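Local coordinates for membrane lipoprotein TpN32 (Treponema pallidum, PDB 1XS5) that binds L-methionine as a periplasmic-type binding lipoprotein of the NlpA family and probably serves in uptake of that amino acid, at residues Gly8-Arg16 against Asn171-Gly179; Pro84-Val95 against Leu180-Glu190. All blocks are in the same frame, centred on the assembly; numbering follows the deposited sequence.

Interaction 1. Residues Gly8-Arg16 against Asn171-Gly179; sequences GVLSEPHAR and NGNYAIMAG. With MET (methionine), chain B.
E12 and N173 mark the closest backbone approach, their CA atoms 6.2 Å apart, where the loop between strand 3-9 and helix 14-26 faces the first turn of helix 172-177. A cis peptide bond precedes P13 in that loop. One hydrogen bond spans the gap: N173 ND2 donates to S11 OG over 3.1 Å with an angle of 159° at the hydrogen, and OG lies close to the amide plane. S11 OG in turn donates to E12 O (2.7 Å), so one hydroxyl joins the amide to the loop backbone. With CG between the backbone N and the carbonyl carbon (chi1 68°), the N173 amide is swung to bring ND2 to S11 OG. The backbone itself sets N173 CB 3.8 Å from P13 CD. Beside this polar link, M177 SD rests 3.6 Å from S11 CB, while L10 CD2 meets Y174 OH at 3.4 Å. Nearby, N171 ND2 donates almost straight (171°) to the carboxylate O of the bound methionine at 2.9 Å, and H14, whose NE2 is hydrogen-bonded to N198 OD1, brings CE1 to 3.7 Å from the ligand N. H14 from one segment and N171 and N173 from the other thus line the methionine pocket, the interlobe ligand site of a periplasmic binding protein.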
loop_
_atom_site.group_PDB
_atom_site.type_symbol
_atom_site.label_atom_id
_atom_site.label_comp_id
_atom_site.label_asym_id
_atom_site.label_seq_id
_atom_site.Cartn_x
_atom_site.Cartn_y
_atom_site.Cartn_z
ATOM N N GLY A 8 8.831 -11.894 -2.007
ATOM C CA GLY A 8 7.379 -12.057 -1.933
ATOM C C GLY A 8 6.643 -10.842 -2.482
ATOM O O GLY A 8 7.048 -9.684 -2.232
ATOM N N VAL A 9 5.584 -11.090 -3.245
ATOM C CA VAL A 9 4.778 -9.978 -3.812
ATOM C C VAL A 9 3.302 -10.361 -3.627
ATOM O O VAL A 9 2.984 -11.544 -3.524
ATOM C CB VAL A 9 5.122 -9.771 -5.338
ATOM C CG1 VAL A 9 4.498 -10.897 -6.180
ATOM C CG2 VAL A 9 4.660 -8.393 -5.815
ATOM N N LEU A 10 2.421 -9.358 -3.621
ATOM C CA LEU A 10 0.996 -9.522 -3.464
ATOM C C LEU A 10 0.233 -9.308 -4.763
ATOM O O LEU A 10 -0.703 -10.042 -5.067
ATOM C CB LEU A 10 0.497 -8.484 -2.439
ATOM C CG LEU A 10 -0.971 -8.423 -2.015
ATOM C CD1 LEU A 10 -1.345 -9.705 -1.283
ATOM C CD2 LEU A 10 -1.134 -7.241 -1.054
ATOM N N SER A 11 0.615 -8.280 -5.522
ATOM C CA SER A 11 -0.131 -7.948 -6.738
ATOM C C SER A 11 0.543 -6.846 -7.542
ATOM O O SER A 11 1.659 -6.399 -7.243
ATOM C CB SER A 11 -1.507 -7.391 -6.333
ATOM O OG SER A 11 -1.360 -6.061 -5.782
ATOM N N GLU A 12 -0.172 -6.401 -8.565
ATOM C CA GLU A 12 0.299 -5.278 -9.359
ATOM C C GLU A 12 0.114 -4.093 -8.410
ATOM O O GLU A 12 -0.780 -4.115 -7.562
ATOM C CB GLU A 12 -0.580 -5.113 -10.589
ATOM C CG GLU A 12 -0.371 -6.238 -11.620
ATOM C CD GLU A 12 1.081 -6.338 -12.120
ATOM O OE1 GLU A 12 1.872 -5.416 -11.858
ATOM O OE2 GLU A 12 1.441 -7.339 -12.792
ATOM N N PRO A 13 0.898 -3.023 -8.578
ATOM C CA PRO A 13 1.944 -2.840 -9.594
ATOM C C PRO A 13 3.306 -3.409 -9.207
ATOM O O PRO A 13 4.231 -3.449 -10.029
ATOM C CB PRO A 13 1.998 -1.326 -9.729
ATOM C CG PRO A 13 1.851 -0.888 -8.238
ATOM C CD PRO A 13 0.649 -1.769 -7.832
ATOM N N HIS A 14 3.439 -3.855 -7.962
ATOM C CA HIS A 14 4.724 -4.348 -7.477
ATOM C C HIS A 14 5.241 -5.505 -8.310
ATOM O O HIS A 14 6.461 -5.641 -8.519
ATOM C CB HIS A 14 4.600 -4.792 -5.996
ATOM C CG HIS A 14 3.997 -3.741 -5.111
ATOM N ND1 HIS A 14 2.751 -3.197 -5.345
ATOM C CD2 HIS A 14 4.489 -3.104 -4.027
ATOM C CE1 HIS A 14 2.505 -2.264 -4.442
ATOM N NE2 HIS A 14 3.543 -2.188 -3.633
ATOM N N ALA A 15 4.331 -6.346 -8.778
ATOM C CA ALA A 15 4.759 -7.527 -9.558
ATOM C C ALA A 15 5.468 -7.127 -10.841
ATOM O O ALA A 15 6.509 -7.670 -11.169
ATOM C CB ALA A 15 3.558 -8.430 -9.868
ATOM N N ARG A 16 4.890 -6.201 -11.602
ATOM C CA ARG A 16 5.567 -5.760 -12.814
ATOM C C ARG A 16 6.940 -5.121 -12.493
ATOM O O ARG A 16 7.910 -5.340 -13.215
ATOM C CB ARG A 16 4.657 -4.777 -13.561
ATOM C CG ARG A 16 5.128 -4.481 -14.944
ATOM C CD ARG A 16 5.045 -5.739 -15.802
ATOM N NE ARG A 16 5.626 -5.493 -17.118
ATOM C CZ ARG A 16 5.843 -6.434 -18.034
ATOM N NH1 ARG A 16 5.523 -7.705 -17.775
ATOM N NH2 ARG A 16 6.388 -6.100 -19.205
ATOM N N ASN A 171 -6.906 1.278 -1.371
ATOM C CA ASN A 171 -5.451 1.342 -1.619
ATOM C C ASN A 171 -5.197 1.402 -3.139
ATOM O O ASN A 171 -5.871 0.695 -3.914
ATOM C CB ASN A 171 -4.708 0.094 -1.151
ATOM C CG ASN A 171 -4.932 -0.196 0.325
ATOM O OD1 ASN A 171 -5.994 -0.675 0.703
ATOM N ND2 ASN A 171 -3.943 0.122 1.150
ATOM N N GLY A 172 -4.158 2.127 -3.521
ATOM C CA GLY A 172 -3.855 2.264 -4.938
ATOM C C GLY A 172 -3.691 0.943 -5.675
ATOM O O GLY A 172 -4.236 0.792 -6.765
ATOM N N ASN A 173 -2.985 -0.031 -5.096
ATOM C CA ASN A 173 -2.807 -1.273 -5.846
ATOM C C ASN A 173 -4.144 -1.920 -6.190
ATOM O O ASN A 173 -4.409 -2.330 -7.360
ATOM C CB ASN A 173 -1.890 -2.267 -5.068
ATOM C CG ASN A 173 -2.526 -2.800 -3.800
ATOM O OD1 ASN A 173 -2.809 -2.054 -2.858
ATOM N ND2 ASN A 173 -2.751 -4.115 -3.770
ATOM N N TYR A 174 -5.041 -1.986 -5.215
ATOM C CA TYR A 174 -6.334 -2.623 -5.478
ATOM C C TYR A 174 -7.245 -1.792 -6.357
ATOM O O TYR A 174 -8.058 -2.350 -7.129
ATOM C CB TYR A 174 -7.050 -2.949 -4.154
ATOM C CG TYR A 174 -6.364 -4.071 -3.435
ATOM C CD1 TYR A 174 -6.131 -5.274 -4.086
ATOM C CD2 TYR A 174 -5.970 -3.951 -2.104
ATOM C CE1 TYR A 174 -5.536 -6.345 -3.435
ATOM C CE2 TYR A 174 -5.352 -5.022 -1.434
ATOM C CZ TYR A 174 -5.146 -6.209 -2.109
ATOM O OH TYR A 174 -4.552 -7.301 -1.500
ATOM N N ALA A 175 -7.124 -0.464 -6.247
ATOM C CA ALA A 175 -7.944 0.441 -7.070
ATOM C C ALA A 175 -7.512 0.258 -8.550
ATOM O O ALA A 175 -8.345 0.053 -9.439
ATOM C CB ALA A 175 -7.692 1.921 -6.638
ATOM N N ILE A 176 -6.203 0.321 -8.801
ATOM C CA ILE A 176 -5.668 0.197 -10.155
ATOM C C ILE A 176 -6.063 -1.146 -10.776
ATOM O O ILE A 176 -6.432 -1.242 -11.955
ATOM C CB ILE A 176 -4.129 0.355 -10.124
ATOM C CG1 ILE A 176 -3.759 1.811 -9.788
ATOM C CG2 ILE A 176 -3.551 -0.062 -11.443
ATOM C CD1 ILE A 176 -2.289 1.860 -9.281
ATOM N N MET A 177 -6.024 -2.200 -9.971
ATOM C CA MET A 177 -6.433 -3.499 -10.470
ATOM C C MET A 177 -7.916 -3.557 -10.858
ATOM O O MET A 177 -8.300 -4.420 -11.661
ATOM C CB MET A 177 -6.179 -4.588 -9.416
ATOM C CG MET A 177 -4.708 -4.930 -9.278
ATOM S SD MET A 177 -4.449 -5.889 -7.713
ATOM C CE MET A 177 -5.871 -6.985 -7.699
ATOM N N ALA A 178 -8.735 -2.684 -10.261
ATOM C CA ALA A 178 -10.173 -2.614 -10.530
ATOM C C ALA A 178 -10.548 -1.448 -11.520
ATOM O O ALA A 178 -11.717 -1.070 -11.671
ATOM C CB ALA A 178 -10.940 -2.465 -9.195
ATOM N N GLY A 179 -9.531 -0.890 -12.163
ATOM C CA GLY A 179 -9.728 0.169 -13.128
ATOM C C GLY A 179 -9.972 1.570 -12.562
ATOM O O GLY A 179 -10.467 2.450 -13.282
HETATM N N MET B . 0.347 -0.800 -1.830
HETATM C CA MET B . -0.348 -0.463 -0.533
HETATM C C MET B . -0.529 1.054 -0.307
HETATM O O MET B . -1.647 1.484 0.068
HETATM C CB MET B . 0.441 -1.042 0.662
HETATM C CG MET B . -0.358 -0.988 1.947
HETATM S SD MET B . 0.520 -1.610 3.399
HETATM C CE MET B . 0.294 -3.415 3.108
HETATM O OXT MET B . 0.459 1.796 -0.505
#

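Interaction 2. Residues Pro84-Val95 against Leu180-Glu190; sequences PLALYSRTYRHV and LSARRDGLAVE
An antiparallel pairing at the edge of the five-stranded sheet joins strand 86-88 to the short, weakly bonded outermost strand 188-189. The pairing rests on A86 and V189, a non-hydrogen-bonded pair with CA atoms 4.4 Å apart. Next to it, L87 N donates to A188 O and L187 N to L87 O, the latter at 2.9 Å and nearly along the C=O axis. Beyond the pair, E190 N reaches L85 O. The first torsion of E190, with CG between the backbone N and the carbonyl carbon (chi1 65°), directs an extended chain toward L85, where OE2 takes the L85 N-H at 2.8 Å from above the carboxylate plane. R115 forms a salt bridge with the same OE2.

L187 grips the turn after strand 86-88, with CD1 3.8 Å from S89 CB and CD2 3.3 Å from R93 O. One water bridges V95 N and L187 O; another accepts from S89 N and lies 2.9 Å from D185 O. On the side of A86, the Y88 ring packs against the 180-186 loop. L180 CB sits over one ring face in a CH-pi contact, 4.2 Å from the centroid and 26° off the normal, whereas D185 CB and S181 O lie at the edge. Strand 167-170 flanks strand 86-88 across from 188-189, so this contact closes the border of a mixed sheet, the central element of one lobe in a periplasmic-binding-protein fold.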
loop_
_atom_site.group_PDB
_atom_site.type_symbol
_atom_site.label_atom_id
_atom_site.label_comp_id
_atom_site.label_asym_id
_atom_site.label_seq_id
_atom_site.Cartn_x
_atom_site.Cartn_y
_atom_site.Cartn_z
ATOM N N PRO A 84 -0.856 6.943 -4.028
ATOM C CA PRO A 84 -1.842 7.718 -3.270
ATOM C C PRO A 84 -3.144 6.995 -2.992
ATOM O O PRO A 84 -3.736 6.316 -3.864
ATOM C CB PRO A 84 -2.065 8.980 -4.126
ATOM C CG PRO A 84 -0.781 9.085 -4.965
ATOM C CD PRO A 84 -0.530 7.610 -5.306
ATOM N N LEU A 85 -3.566 7.136 -1.736
ATOM C CA LEU A 85 -4.842 6.562 -1.268
ATOM C C LEU A 85 -5.931 7.587 -1.609
ATOM O O LEU A 85 -5.730 8.803 -1.406
ATOM C CB LEU A 85 -4.793 6.399 0.238
ATOM C CG LEU A 85 -6.021 5.769 0.884
ATOM C CD1 LEU A 85 -6.067 4.298 0.457
ATOM C CD2 LEU A 85 -5.889 5.857 2.386
ATOM N N ALA A 86 -7.075 7.113 -2.115
ATOM C CA ALA A 86 -8.170 8.014 -2.467
ATOM C C ALA A 86 -9.548 7.455 -2.091
ATOM O O ALA A 86 -9.702 6.243 -1.930
ATOM C CB ALA A 86 -8.156 8.263 -4.003
ATOM N N LEU A 87 -10.510 8.363 -1.967
ATOM C CA LEU A 87 -11.919 8.029 -1.743
ATOM C C LEU A 87 -12.511 7.971 -3.141
ATOM O O LEU A 87 -12.324 8.883 -3.924
ATOM C CB LEU A 87 -12.625 9.143 -0.962
ATOM C CG LEU A 87 -14.161 9.066 -0.896
ATOM C CD1 LEU A 87 -14.654 7.818 -0.145
ATOM C CD2 LEU A 87 -14.658 10.310 -0.134
ATOM N N TYR A 88 -13.210 6.888 -3.458
ATOM C CA TYR A 88 -13.851 6.684 -4.749
ATOM C C TYR A 88 -15.338 6.496 -4.487
ATOM O O TYR A 88 -15.739 6.162 -3.370
ATOM C CB TYR A 88 -13.315 5.401 -5.419
ATOM C CG TYR A 88 -11.814 5.407 -5.708
ATOM C CD1 TYR A 88 -11.314 5.987 -6.874
ATOM C CD2 TYR A 88 -10.912 4.868 -4.799
ATOM C CE1 TYR A 88 -9.922 6.025 -7.130
ATOM C CE2 TYR A 88 -9.536 4.894 -5.037
ATOM C CZ TYR A 88 -9.058 5.472 -6.204
ATOM O OH TYR A 88 -7.712 5.519 -6.425
ATOM N N SER A 89 -16.162 6.676 -5.510
ATOM C CA SER A 89 -17.606 6.477 -5.335
ATOM C C SER A 89 -18.211 5.863 -6.591
ATOM O O SER A 89 -17.834 6.215 -7.691
ATOM C CB SER A 89 -18.321 7.800 -5.057
ATOM O OG SER A 89 -19.741 7.577 -4.971
ATOM N N ARG A 90 -19.164 4.956 -6.415
ATOM C CA ARG A 90 -19.781 4.281 -7.550
ATOM C C ARG A 90 -20.676 5.241 -8.288
ATOM O O ARG A 90 -20.972 5.039 -9.466
ATOM C CB ARG A 90 -20.635 3.102 -7.074
ATOM C CG ARG A 90 -21.866 3.504 -6.235
ATOM C CD ARG A 90 -22.499 2.266 -5.599
ATOM N NE ARG A 90 -23.541 2.546 -4.603
ATOM C CZ ARG A 90 -24.840 2.591 -4.881
ATOM N NH1 ARG A 90 -25.270 2.388 -6.126
ATOM N NH2 ARG A 90 -25.718 2.813 -3.920
ATOM N N THR A 91 -21.098 6.294 -7.601
ATOM C CA THR A 91 -22.012 7.224 -8.226
ATOM C C THR A 91 -21.738 8.724 -8.020
ATOM O O THR A 91 -21.846 9.523 -8.967
ATOM C CB THR A 91 -23.423 6.890 -7.748
ATOM O OG1 THR A 91 -24.311 7.904 -8.193
ATOM C CG2 THR A 91 -23.467 6.786 -6.225
ATOM N N TYR A 92 -21.388 9.112 -6.801
ATOM C CA TYR A 92 -21.125 10.511 -6.527
ATOM C C TYR A 92 -19.876 10.995 -7.240
ATOM O O TYR A 92 -18.897 10.260 -7.367
ATOM C CB TYR A 92 -21.000 10.730 -5.022
ATOM C CG TYR A 92 -22.270 10.394 -4.285
ATOM C CD1 TYR A 92 -23.486 10.998 -4.631
ATOM C CD2 TYR A 92 -22.269 9.463 -3.251
ATOM C CE1 TYR A 92 -24.672 10.676 -3.953
ATOM C CE2 TYR A 92 -23.433 9.137 -2.580
ATOM C CZ TYR A 92 -24.629 9.746 -2.935
ATOM O OH TYR A 92 -25.769 9.398 -2.257
ATOM N N ARG A 93 -19.923 12.230 -7.737
ATOM C CA ARG A 93 -18.797 12.810 -8.457
ATOM C C ARG A 93 -18.100 13.947 -7.685
ATOM O O ARG A 93 -17.121 14.549 -8.161
ATOM C CB ARG A 93 -19.275 13.333 -9.791
ATOM C CG ARG A 93 -19.610 12.276 -10.825
ATOM C CD ARG A 93 -20.212 13.017 -12.008
ATOM N NE ARG A 93 -20.369 12.207 -13.207
ATOM C CZ ARG A 93 -21.033 12.616 -14.289
ATOM N NH1 ARG A 93 -21.599 13.824 -14.311
ATOM N NH2 ARG A 93 -21.134 11.816 -15.351
ATOM N N HIS A 94 -18.595 14.224 -6.492
ATOM C CA HIS A 94 -18.031 15.278 -5.680
ATOM C C HIS A 94 -18.213 14.936 -4.243
ATOM O O HIS A 94 -19.244 14.445 -3.802
ATOM C CB HIS A 94 -18.710 16.614 -5.968
ATOM C CG HIS A 94 -17.939 17.799 -5.479
ATOM N ND1 HIS A 94 -17.787 18.089 -4.136
ATOM C CD2 HIS A 94 -17.289 18.776 -6.151
ATOM C CE1 HIS A 94 -17.078 19.198 -4.008
ATOM N NE2 HIS A 94 -16.764 19.633 -5.215
ATOM N N VAL A 95 -17.169 15.216 -3.503
ATOM C CA VAL A 95 -17.138 14.960 -2.107
ATOM C C VAL A 95 -18.347 15.578 -1.374
ATOM O O VAL A 95 -18.863 14.997 -0.417
ATOM C CB VAL A 95 -15.723 15.427 -1.630
ATOM C CG1 VAL A 95 -15.705 16.929 -1.432
ATOM C CG2 VAL A 95 -15.236 14.609 -0.475
ATOM N N LEU A 180 -9.605 1.807 -11.305
ATOM C CA LEU A 180 -9.809 3.131 -10.675
ATOM C C LEU A 180 -8.497 3.867 -10.515
ATOM O O LEU A 180 -7.527 3.319 -9.967
ATOM C CB LEU A 180 -10.416 2.947 -9.280
ATOM C CG LEU A 180 -11.768 2.249 -9.262
ATOM C CD1 LEU A 180 -12.108 1.834 -7.808
ATOM C CD2 LEU A 180 -12.862 3.186 -9.825
ATOM N N SER A 181 -8.499 5.144 -10.903
ATOM C CA SER A 181 -7.288 5.993 -10.823
ATOM C C SER A 181 -7.533 7.070 -9.761
ATOM O O SER A 181 -8.562 7.766 -9.793
ATOM C CB SER A 181 -7.055 6.679 -12.189
ATOM O OG SER A 181 -6.224 7.829 -12.052
ATOM N N ALA A 182 -6.589 7.231 -8.840
ATOM C CA ALA A 182 -6.790 8.232 -7.814
ATOM C C ALA A 182 -6.927 9.634 -8.435
ATOM O O ALA A 182 -7.596 10.507 -7.858
ATOM C CB ALA A 182 -5.626 8.245 -6.869
ATOM N N ARG A 183 -6.263 9.872 -9.564
ATOM C CA ARG A 183 -6.345 11.219 -10.154
ATOM C C ARG A 183 -7.605 11.370 -10.976
ATOM O O ARG A 183 -8.326 12.361 -10.874
ATOM C CB ARG A 183 -5.139 11.510 -11.077
ATOM C CG ARG A 183 -5.160 12.967 -11.542
ATOM C CD ARG A 183 -4.105 13.270 -12.525
ATOM N NE ARG A 183 -3.791 14.694 -12.544
ATOM C CZ ARG A 183 -3.060 15.277 -13.494
ATOM N NH1 ARG A 183 -2.573 14.552 -14.505
ATOM N NH2 ARG A 183 -2.800 16.581 -13.432
ATOM N N ARG A 184 -7.879 10.385 -11.819
ATOM C CA ARG A 184 -9.045 10.487 -12.689
ATOM C C ARG A 184 -10.386 10.252 -11.999
ATOM O O ARG A 184 -11.368 10.936 -12.297
ATOM C CB ARG A 184 -8.912 9.508 -13.886
ATOM C CG ARG A 184 -10.090 9.517 -14.861
ATOM C CD ARG A 184 -9.997 8.362 -15.879
ATOM N NE ARG A 184 -10.093 7.073 -15.204
ATOM C CZ ARG A 184 -9.551 5.943 -15.640
ATOM N NH1 ARG A 184 -8.855 5.925 -16.785
ATOM N NH2 ARG A 184 -9.693 4.826 -14.912
ATOM N N ASP A 185 -10.427 9.290 -11.078
ATOM C CA ASP A 185 -11.648 8.904 -10.404
ATOM C C ASP A 185 -11.784 9.311 -8.929
ATOM O O ASP A 185 -12.884 9.359 -8.409
ATOM C CB ASP A 185 -11.807 7.374 -10.521
ATOM C CG ASP A 185 -11.652 6.883 -11.980
ATOM O OD1 ASP A 185 -12.429 7.363 -12.855
ATOM O OD2 ASP A 185 -10.758 6.049 -12.257
ATOM N N GLY A 186 -10.683 9.602 -8.263
ATOM C CA GLY A 186 -10.749 9.964 -6.852
ATOM C C GLY A 186 -11.520 11.253 -6.595
ATOM O O GLY A 186 -11.536 12.176 -7.430
ATOM N N LEU A 187 -12.176 11.313 -5.442
ATOM C CA LEU A 187 -12.935 12.489 -5.077
ATOM C C LEU A 187 -12.177 13.243 -3.977
ATOM O O LEU A 187 -12.484 14.403 -3.707
ATOM C CB LEU A 187 -14.324 12.090 -4.550
ATOM C CG LEU A 187 -15.242 11.321 -5.509
ATOM C CD1 LEU A 187 -16.597 11.153 -4.829
ATOM C CD2 LEU A 187 -15.404 12.123 -6.826
ATOM N N ALA A 188 -11.248 12.545 -3.313
ATOM C CA ALA A 188 -10.422 13.112 -2.238
ATOM C C ALA A 188 -9.213 12.215 -2.104
ATOM O O ALA A 188 -9.307 10.992 -2.267
ATOM C CB ALA A 188 -11.213 13.157 -0.855
ATOM N N VAL A 189 -8.067 12.823 -1.804
ATOM C CA VAL A 189 -6.819 12.084 -1.668
ATOM C C VAL A 189 -6.218 12.290 -0.277
ATOM O O VAL A 189 -6.446 13.329 0.347
ATOM C CB VAL A 189 -5.830 12.533 -2.742
ATOM C CG1 VAL A 189 -4.454 11.821 -2.555
ATOM C CG2 VAL A 189 -6.432 12.222 -4.116
ATOM N N GLU A 190 -5.439 11.312 0.189
ATOM C CA GLU A 190 -4.849 11.370 1.509
ATOM C C GLU A 190 -3.923 12.575 1.580
ATOM O O GLU A 190 -3.312 12.975 0.569
ATOM C CB GLU A 190 -4.044 10.121 1.790
ATOM C CG GLU A 190 -2.831 9.986 0.866
ATOM C CD GLU A 190 -2.058 8.726 1.177
ATOM O OE1 GLU A 190 -1.817 8.488 2.393
ATOM O OE2 GLU A 190 -1.704 7.987 0.226
HETATM O O HOH W 1 -14.875 7.293 -8.032
HETATM O O HOH W 2 -14.473 16.000 -5.230
#

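Overall arrangement
The centres of the two contacts lie about 17 Å apart, and their segments alternate along the chain: 8-16, 84-95, 171-179, 180-190. Helix 172-177 leads directly into the second partner of interaction 2, where L180 N approaches A175 O at 2.9 Å, a probable hydrogen bond within the Schellman motif that closes the helix, with G179 as its C-prime residue. A175 CB also packs on Y88 OH at 3.6 Å. Interaction 1 starts from strand 3-9 of the six-stranded sheet and reaches the helix following strand 167-170; interaction 2 edges the five-stranded sheet holding that strand. Interaction 1 therefore joins the two sheet systems beside the methionine, whereas interaction 2 lies within one, consistent with a two-lobed binding protein.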